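Local coordinates for sister chromatid cohesion protein (PDB 5T8V) that probably helps load the cohesin ring onto chromatin, the part described being the C-terminal HEAT-repeat fragment of this Scc2-type loader, at residues A129-M134 with L204-E209. Residues are numbered along the deposited sequence; the frame is centred on the assembly and turned at random.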
loop_
_atom_site.group_PDB
_atom_site.type_symbol
_atom_site.label_atom_id
_atom_site.label_comp_id
_atom_site.label_asym_id
_atom_site.label_seq_id
_atom_site.Cartn_x
_atom_site.Cartn_y
_atom_site.Cartn_z
ATOM N N ALA A 129 21.583 55.333 30.889
ATOM C CA ALA A 129 22.043 55.422 32.269
ATOM C C ALA A 129 22.002 54.052 32.936
ATOM O O ALA A 129 22.970 53.628 33.581
ATOM C CB ALA A 129 21.191 56.425 33.045
ATOM N N ALA A 130 20.879 53.341 32.785
ATOM C CA ALA A 130 20.786 51.979 33.299
ATOM C C ALA A 130 21.882 51.105 32.712
ATOM O O ALA A 130 22.560 50.368 33.439
ATOM C CB ALA A 130 19.412 51.389 32.983
ATOM N N ARG A 131 22.074 51.176 31.392
ATOM C CA ARG A 131 23.132 50.385 30.768
ATOM C C ARG A 131 24.483 50.666 31.420
ATOM O O ARG A 131 25.243 49.740 31.734
ATOM C CB ARG A 131 23.189 50.667 29.270
ATOM C CG ARG A 131 24.212 49.814 28.541
ATOM C CD ARG A 131 23.986 49.813 27.045
ATOM N NE ARG A 131 24.661 48.683 26.411
ATOM C CZ ARG A 131 25.874 48.723 25.866
ATOM N NH1 ARG A 131 26.582 49.845 25.862
ATOM N NH2 ARG A 131 26.382 47.628 25.317
ATOM N N THR A 132 24.795 51.945 31.642
ATOM C CA THR A 132 26.053 52.296 32.294
ATOM C C THR A 132 26.145 51.674 33.683
ATOM O O THR A 132 27.175 51.098 34.051
ATOM C CB THR A 132 26.198 53.816 32.374
ATOM O OG1 THR A 132 26.308 54.354 31.051
ATOM C CG2 THR A 132 27.439 54.207 33.174
ATOM N N SER A 133 25.076 51.790 34.478
ATOM C CA SER A 133 25.089 51.205 35.816
ATOM C C SER A 133 25.406 49.715 35.758
ATOM O O SER A 133 26.294 49.225 36.472
ATOM C CB SER A 133 23.743 51.440 36.501
ATOM O OG SER A 133 23.508 52.822 36.700
ATOM N N MET A 134 24.690 48.977 34.908
ATOM C CA MET A 134 24.927 47.540 34.797
ATOM C C MET A 134 26.377 47.254 34.425
ATOM O O MET A 134 27.056 46.457 35.085
ATOM C CB MET A 134 23.976 46.931 33.768
ATOM C CG MET A 134 22.496 47.133 34.077
ATOM S SD MET A 134 22.018 46.588 35.728
ATOM C CE MET A 134 21.787 48.164 36.550
ATOM N N LEU A 204 18.785 45.608 26.938
ATOM C CA LEU A 204 18.405 44.209 27.116
ATOM C C LEU A 204 19.627 43.298 27.057
ATOM O O LEU A 204 19.845 42.462 27.947
ATOM C CB LEU A 204 17.380 43.816 26.054
ATOM C CG LEU A 204 16.024 44.523 26.144
ATOM C CD1 LEU A 204 15.245 44.364 24.852
ATOM C CD2 LEU A 204 15.219 43.979 27.307
ATOM N N SER A 205 20.443 43.444 26.011
ATOM C CA SER A 205 21.659 42.646 25.915
ATOM C C SER A 205 22.560 42.883 27.118
ATOM O O SER A 205 23.213 41.953 27.612
ATOM C CB SER A 205 22.399 42.968 24.617
ATOM O OG SER A 205 23.047 44.223 24.698
ATOM N N MET A 206 22.603 44.122 27.616
ATOM C CA MET A 206 23.416 44.403 28.792
ATOM C C MET A 206 22.902 43.658 30.018
ATOM O O MET A 206 23.694 43.289 30.891
ATOM C CB MET A 206 23.455 45.904 29.071
ATOM C CG MET A 206 24.405 46.286 30.202
ATOM S SD MET A 206 26.109 45.784 29.876
ATOM C CE MET A 206 26.521 44.985 31.422
ATOM N N MET A 207 21.588 43.443 30.113
ATOM C CA MET A 207 21.053 42.627 31.200
ATOM C C MET A 207 21.450 41.168 31.030
ATOM O O MET A 207 21.849 40.504 32.003
ATOM C CB MET A 207 19.531 42.760 31.259
ATOM C CG MET A 207 19.038 44.176 31.487
ATOM S SD MET A 207 19.549 44.853 33.077
ATOM C CE MET A 207 18.569 43.869 34.206
ATOM N N SER A 208 21.342 40.649 29.800
ATOM C CA SER A 208 21.830 39.301 29.526
ATOM C C SER A 208 23.260 39.133 30.013
ATOM O O SER A 208 23.600 38.116 30.628
ATOM C CB SER A 208 21.747 38.997 28.029
ATOM O OG SER A 208 20.404 38.827 27.616
ATOM N N GLU A 209 24.112 40.124 29.752
ATOM C CA GLU A 209 25.475 40.073 30.272
ATOM C C GLU A 209 25.486 40.144 31.794
ATOM O O GLU A 209 26.233 39.409 32.450
ATOM C CB GLU A 209 26.303 41.211 29.675
ATOM C CG GLU A 209 27.739 41.268 30.167
ATOM C CD GLU A 209 28.518 42.408 29.545
ATOM O OE1 GLU A 209 28.068 42.941 28.508
ATOM O OE2 GLU A 209 29.577 42.774 30.099
#
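Met206 reaches from helix 190-213 toward helix 120-136 and lies between Arg131 and Met134, about one helical turn apart. Its CB and CG meet the aliphatic part of Arg131, CG to CG at 3.9 Å, the two side chains crossing at about a right angle. With CG of Arg131 anti to the backbone N (chi1 -176°) and the chain extended as far as NE, the guanidinium is carried past Met206 CB to hydrogen-bond through NH1 with Gln63. The same Met206 CG also packs on Met134 CB at 3.6 Å, and further out the bent chain brings Met206 CE to 4.0 Å from that CB. Were Met206 cut back to an alanine, a gap would probably open where CG and CE lay against Met134 CB, and the aliphatic part of Arg131 would keep only the CB to rest on. Such helix-on-helix packing builds the HEAT-repeat solenoid of the cohesin loader; here the two segments run nearly parallel, 17° apart, with their axes 9.6 Å from each other. Met207 comes next, its SD 3.9 Å from Met134 CG and 4.0 Å from Met134 SD. Helix 149-172 also packs here, with Ala151 touching Met134 and Ala155 touching Met207.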